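Local coordinates for vacuolar protein sorting 29 (PDB 2A22) that probably serves in vesicular protein sorting as a VPS29-family protein, built on a calcineurin-like phosphoesterase fold, at residues 143-148 against 161-166; 153-158 against 183-188. One frame throughout, in Å; residues are numbered along the deposited sequence.

Interaction 1. Residues 143-148 against 161-166; sequences DILVTG and KLFLNP
Leu162 and Leu164 each bridge two residues of the neighbouring strand through their backbone N and O. Leu162 N donates a hydrogen bond to Asp143 O, and Leu162 O accepts one from Leu145 N at 2.8 Å; Leu164 repeats the pattern, its N bonded to Leu145 O (2.9 Å, 174° at the hydrogen) and its O to Thr147 N. Strands 144-147 and 161-165 run parallel, their axes 4.8 Å apart at the closest. CA-H...O contacts fill in between, among them Ile144 CA to Leu162 O at 3.2 Å.

These are adjacent strands of a mixed five-stranded sheet, one of the two sheets in the alpha-beta-beta-alpha sandwich of the calcineurin-like phosphoesterase fold.

Apolar side chains part to the two faces. Ile144 and Leu162 lie side by side. With chi1 -56° placing CG1 beside the backbone N, the CG2 methyl of Ile144 is turned to Leu164 CD1, 3.7 Å away; this face meets Met185 and Met187 of strand 183-190. On the other, Leu145 CD2 sits 4.0 Å from Phe163 CD1, at the ring edge and near its plane, beneath helix 130-140.

Polar groups gather near the C-terminal end. A water donates to Thr147 OG1 (2.8 Å) and to Leu164 O, which therefore accepts two bonds. Asn165 OD1 is held by Gly167 N, its amide group lying beside Thr147 O and Gly148.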
loop_
_atom_site.group_PDB
_atom_site.type_symbol
_atom_site.label_atom_id
_atom_site.label_comp_id
_atom_site.label_asym_id
_atom_site.label_seq_id
_atom_site.Cartn_x
_atom_site.Cartn_y
_atom_site.Cartn_z
ATOM N N ASP A 143 3.848 -4.642 13.896
ATOM C CA ASP A 143 5.281 -4.395 13.700
ATOM C C ASP A 143 5.550 -3.437 12.552
ATOM O O ASP A 143 6.541 -2.730 12.555
ATOM C CB ASP A 143 6.007 -5.708 13.414
ATOM C CG ASP A 143 5.754 -6.730 14.475
ATOM O OD1 ASP A 143 6.048 -6.431 15.641
ATOM O OD2 ASP A 143 5.230 -7.812 14.161
ATOM N N ILE A 144 4.676 -3.449 11.548
ATOM C CA ILE A 144 4.817 -2.590 10.372
ATOM C C ILE A 144 3.455 -1.973 10.106
ATOM O O ILE A 144 2.423 -2.671 10.089
ATOM C CB ILE A 144 5.304 -3.376 9.109
ATOM C CG1 ILE A 144 6.635 -4.111 9.376
ATOM C CG2 ILE A 144 5.405 -2.431 7.880
ATOM C CD1 ILE A 144 7.053 -5.138 8.279
ATOM N N LEU A 145 3.438 -0.663 9.938
ATOM C CA LEU A 145 2.193 0.025 9.607
ATOM C C LEU A 145 2.226 0.615 8.191
ATOM O O LEU A 145 3.117 1.412 7.850
ATOM C CB LEU A 145 1.896 1.120 10.630
ATOM C CG LEU A 145 0.638 1.960 10.391
ATOM C CD1 LEU A 145 -0.667 1.115 10.552
ATOM C CD2 LEU A 145 0.597 3.163 11.339
ATOM N N VAL A 146 1.219 0.248 7.393
ATOM C CA VAL A 146 1.091 0.740 6.016
ATOM C C VAL A 146 -0.138 1.660 5.851
ATOM O O VAL A 146 -1.291 1.237 6.033
ATOM C CB VAL A 146 1.007 -0.445 5.031
ATOM C CG1 VAL A 146 1.063 0.058 3.553
ATOM C CG2 VAL A 146 2.143 -1.461 5.323
ATOM N N THR A 147 0.115 2.914 5.501
ATOM C CA THR A 147 -0.960 3.886 5.308
ATOM C C THR A 147 -0.729 4.653 3.996
ATOM O O THR A 147 0.385 4.638 3.443
ATOM C CB THR A 147 -1.025 4.891 6.484
ATOM O OG1 THR A 147 0.169 5.688 6.484
ATOM C CG2 THR A 147 -1.138 4.153 7.835
ATOM N N GLY A 148 -1.775 5.312 3.492
ATOM C CA GLY A 148 -1.666 6.117 2.273
ATOM C C GLY A 148 -2.187 7.528 2.472
ATOM O O GLY A 148 -1.708 8.282 3.340
ATOM N N LYS A 161 9.723 -0.109 15.001
ATOM C CA LYS A 161 8.536 -0.310 14.151
ATOM C C LYS A 161 8.755 0.380 12.805
ATOM O O LYS A 161 9.483 1.377 12.723
ATOM C CB LYS A 161 7.273 0.223 14.856
ATOM C CG LYS A 161 7.070 -0.370 16.285
ATOM C CD LYS A 161 6.521 -1.798 16.211
ATOM C CE LYS A 161 6.877 -2.646 17.428
ATOM N NZ LYS A 161 6.903 -1.790 18.631
ATOM N N LEU A 162 8.133 -0.151 11.755
ATOM C CA LEU A 162 8.364 0.356 10.414
ATOM C C LEU A 162 7.091 0.995 9.849
ATOM O O LEU A 162 6.013 0.392 9.919
ATOM C CB LEU A 162 8.889 -0.771 9.531
ATOM C CG LEU A 162 9.375 -0.495 8.105
ATOM C CD1 LEU A 162 10.585 0.466 8.071
ATOM C CD2 LEU A 162 9.715 -1.809 7.406
ATOM N N PHE A 163 7.219 2.226 9.338
ATOM C CA PHE A 163 6.089 3.023 8.805
ATOM C C PHE A 163 6.265 3.294 7.319
ATOM O O PHE A 163 7.242 3.938 6.911
ATOM C CB PHE A 163 5.957 4.345 9.566
ATOM C CG PHE A 163 5.731 4.160 11.036
ATOM C CD1 PHE A 163 4.435 4.104 11.555
ATOM C CD2 PHE A 163 6.807 3.971 11.896
ATOM C CE1 PHE A 163 4.214 3.887 12.930
ATOM C CE2 PHE A 163 6.598 3.755 13.267
ATOM C CZ PHE A 163 5.294 3.711 13.778
ATOM N N LEU A 164 5.350 2.759 6.512
ATOM C CA LEU A 164 5.470 2.817 5.048
ATOM C C LEU A 164 4.249 3.514 4.451
ATOM O O LEU A 164 3.120 3.333 4.940
ATOM C CB LEU A 164 5.595 1.397 4.484
ATOM C CG LEU A 164 6.658 0.498 5.180
ATOM C CD1 LEU A 164 6.599 -0.915 4.711
ATOM C CD2 LEU A 164 8.057 1.045 4.920
ATOM N N ASN A 165 4.479 4.307 3.411
ATOM C CA ASN A 165 3.396 4.891 2.614
ATOM C C ASN A 165 3.849 4.715 1.188
ATOM O O ASN A 165 4.863 5.281 0.815
ATOM C CB ASN A 165 3.187 6.385 2.951
ATOM C CG ASN A 165 2.040 7.041 2.171
ATOM O OD1 ASN A 165 1.730 6.666 1.032
ATOM N ND2 ASN A 165 1.420 8.068 2.789
ATOM N N PRO A 166 3.141 3.872 0.420
ATOM C CA PRO A 166 3.559 3.526 -0.922
ATOM C C PRO A 166 3.305 4.640 -1.935
ATOM O O PRO A 166 3.713 4.507 -3.090
ATOM C CB PRO A 166 2.710 2.288 -1.231
ATOM C CG PRO A 166 1.468 2.507 -0.502
ATOM C CD PRO A 166 1.907 3.151 0.796
HETATM O O HOH W 1 2.730 4.912 7.414
#

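Interaction 2. Residues 153-158 against 183-188; sequences LRVFEK and SFMLMA
Met185 reaches across from strand 183-190 and puts its terminal methyl among Leu153, Arg154 and Val155. Its CG is anti to the carbonyl carbon (chi1 -64°) and the chain runs straight from there, chi2 and chi3 both close to 180°, so that CE rather than SD does the touching. That methyl lies 3.8 Å from Leu153 CD1 and 3.8 Å from Val155 CG2, with Arg154 O nearer still, 3.5 Å from Met185 CE. Leu153 comes the other way, its side chain sliding past that of Met185, whereas Val155 meets the thioether chain at a slant.

Both methyls of Leu153 also rest against Ser183, CD2 3.7 Å from its CB and CD1 3.6 Å from its OG. The hydroxyl stands between the backbone N and the carbonyl carbon (chi1 61°) and is hydrogen-bonded to Pro166 O, while the leucine methyls pack against its flank. The Arg154 side chain starts out away from this junction; its NH2 bonds Asp128 O, and Phe156 CE2 lies over one face of the guanidinium, out toward its rim.

Strand 154-158 edges one sheet of the sandwich, strand 183-190 lies within the other between strands 26-31 and 193-202, and helix 130-140 touches Arg154 on the outer side.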
loop_
_atom_site.group_PDB
_atom_site.type_symbol
_atom_site.label_atom_id
_atom_site.label_comp_id
_atom_site.label_asym_id
_atom_site.label_seq_id
_atom_site.Cartn_x
_atom_site.Cartn_y
_atom_site.Cartn_z
ATOM N N LEU A 153 5.279 9.319 -0.641
ATOM C CA LEU A 153 6.095 8.123 -0.563
ATOM C C LEU A 153 7.040 8.239 0.630
ATOM O O LEU A 153 7.753 9.242 0.778
ATOM C CB LEU A 153 6.884 7.981 -1.859
ATOM C CG LEU A 153 7.669 6.725 -2.242
ATOM C CD1 LEU A 153 6.812 5.453 -2.203
ATOM C CD2 LEU A 153 8.284 6.970 -3.630
ATOM N N ARG A 154 7.009 7.243 1.509
ATOM C CA ARG A 154 7.842 7.308 2.699
ATOM C C ARG A 154 8.126 5.961 3.356
ATOM O O ARG A 154 7.260 5.084 3.421
ATOM C CB ARG A 154 7.231 8.228 3.749
ATOM C CG ARG A 154 8.219 8.568 4.870
ATOM C CD ARG A 154 7.681 9.640 5.799
ATOM N NE ARG A 154 6.391 9.289 6.393
ATOM C CZ ARG A 154 5.713 10.071 7.232
ATOM N NH1 ARG A 154 6.189 11.256 7.592
ATOM N NH2 ARG A 154 4.548 9.673 7.709
ATOM N N VAL A 155 9.349 5.841 3.858
ATOM C CA VAL A 155 9.791 4.720 4.670
ATOM C C VAL A 155 10.464 5.320 5.888
ATOM O O VAL A 155 11.403 6.110 5.744
ATOM C CB VAL A 155 10.915 3.944 3.974
ATOM C CG1 VAL A 155 11.442 2.799 4.879
ATOM C CG2 VAL A 155 10.477 3.466 2.620
ATOM N N PHE A 156 10.019 4.953 7.082
ATOM C CA PHE A 156 10.854 5.246 8.228
ATOM C C PHE A 156 10.606 4.289 9.366
ATOM O O PHE A 156 9.499 3.730 9.500
ATOM C CB PHE A 156 10.708 6.704 8.696
ATOM C CG PHE A 156 9.443 6.984 9.429
ATOM C CD1 PHE A 156 9.402 6.903 10.814
ATOM C CD2 PHE A 156 8.293 7.359 8.737
ATOM C CE1 PHE A 156 8.229 7.156 11.512
ATOM C CE2 PHE A 156 7.103 7.644 9.423
ATOM C CZ PHE A 156 7.074 7.525 10.826
ATOM N N GLU A 157 11.654 4.122 10.173
ATOM C CA GLU A 157 11.617 3.298 11.356
ATOM C C GLU A 157 11.613 4.200 12.580
ATOM O O GLU A 157 12.245 5.244 12.588
ATOM C CB GLU A 157 12.803 2.313 11.355
ATOM C CG GLU A 157 12.942 1.440 12.618
ATOM C CD GLU A 157 13.798 2.109 13.693
ATOM O OE1 GLU A 157 14.763 2.814 13.314
ATOM O OE2 GLU A 157 13.504 1.949 14.901
ATOM N N LYS A 158 10.872 3.798 13.601
ATOM C CA LYS A 158 10.859 4.513 14.875
ATOM C C LYS A 158 10.581 3.491 15.969
ATOM O O LYS A 158 9.572 2.779 15.910
ATOM C CB LYS A 158 9.791 5.603 14.892
ATOM C CG LYS A 158 9.829 6.458 16.168
ATOM C CD LYS A 158 8.898 7.684 16.076
ATOM C CE LYS A 158 8.868 8.476 17.397
ATOM N NZ LYS A 158 10.223 8.568 18.072
ATOM N N SER A 183 4.121 5.640 -7.811
ATOM C CA SER A 183 5.023 4.810 -6.986
ATOM C C SER A 183 4.276 3.643 -6.358
ATOM O O SER A 183 3.039 3.643 -6.314
ATOM C CB SER A 183 5.693 5.637 -5.877
ATOM O OG SER A 183 4.709 6.187 -4.988
ATOM N N PHE A 184 5.045 2.655 -5.888
ATOM C CA PHE A 184 4.556 1.537 -5.097
ATOM C C PHE A 184 5.785 0.910 -4.416
ATOM O O PHE A 184 6.932 1.325 -4.670
ATOM C CB PHE A 184 3.783 0.515 -5.962
ATOM C CG PHE A 184 4.655 -0.219 -6.972
ATOM C CD1 PHE A 184 5.321 -1.407 -6.623
ATOM C CD2 PHE A 184 4.802 0.277 -8.264
ATOM C CE1 PHE A 184 6.117 -2.089 -7.553
ATOM C CE2 PHE A 184 5.603 -0.374 -9.196
ATOM C CZ PHE A 184 6.256 -1.577 -8.843
ATOM N N MET A 185 5.538 -0.091 -3.572
ATOM C CA MET A 185 6.606 -0.822 -2.900
ATOM C C MET A 185 6.428 -2.326 -3.049
ATOM O O MET A 185 5.306 -2.844 -3.093
ATOM C CB MET A 185 6.640 -0.479 -1.418
ATOM C CG MET A 185 6.963 0.971 -1.150
ATOM S SD MET A 185 6.719 1.312 0.573
ATOM C CE MET A 185 7.285 3.007 0.609
ATOM N N LEU A 186 7.546 -3.024 -3.132
ATOM C CA LEU A 186 7.520 -4.473 -3.034
ATOM C C LEU A 186 8.416 -4.826 -1.864
ATOM O O LEU A 186 9.562 -4.395 -1.816
ATOM C CB LEU A 186 7.949 -5.125 -4.347
ATOM C CG LEU A 186 6.897 -5.148 -5.472
ATOM C CD1 LEU A 186 7.536 -5.407 -6.836
ATOM C CD2 LEU A 186 5.865 -6.232 -5.191
ATOM N N MET A 187 7.862 -5.547 -0.887
ATOM C CA MET A 187 8.542 -5.816 0.384
ATOM C C MET A 187 8.786 -7.321 0.506
ATOM O O MET A 187 7.819 -8.114 0.591
ATOM C CB MET A 187 7.667 -5.318 1.564
ATOM C CG MET A 187 8.281 -5.530 2.973
ATOM S SD MET A 187 7.305 -4.792 4.290
ATOM C CE MET A 187 8.286 -3.379 4.629
ATOM N N ALA A 188 10.055 -7.729 0.505
ATOM C CA ALA A 188 10.382 -9.150 0.669
ATOM C C ALA A 188 10.573 -9.417 2.155
ATOM O O ALA A 188 11.394 -8.764 2.815
ATOM C CB ALA A 188 11.645 -9.531 -0.085
#

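Interaction 1 is mostly buried and works within one sheet, through regular backbone bonding backed by apolar side chains; interaction 2 is only partly buried and spans the two sheets, through side-chain packing that includes a single methionine methyl. They share no segment but are joined through neighbouring strands: 161-165 of interaction 1 lies beside 154-158 of interaction 2, and Phe163 N is probably hydrogen-bonded to Phe156 O at 2.7 Å. They meet again where the sheets face each other. Asn165 O, on interaction 1, packs against the Met185 methyl, and the Pro166-Ser183 bond adds a polar tie to an otherwise largely apolar interface.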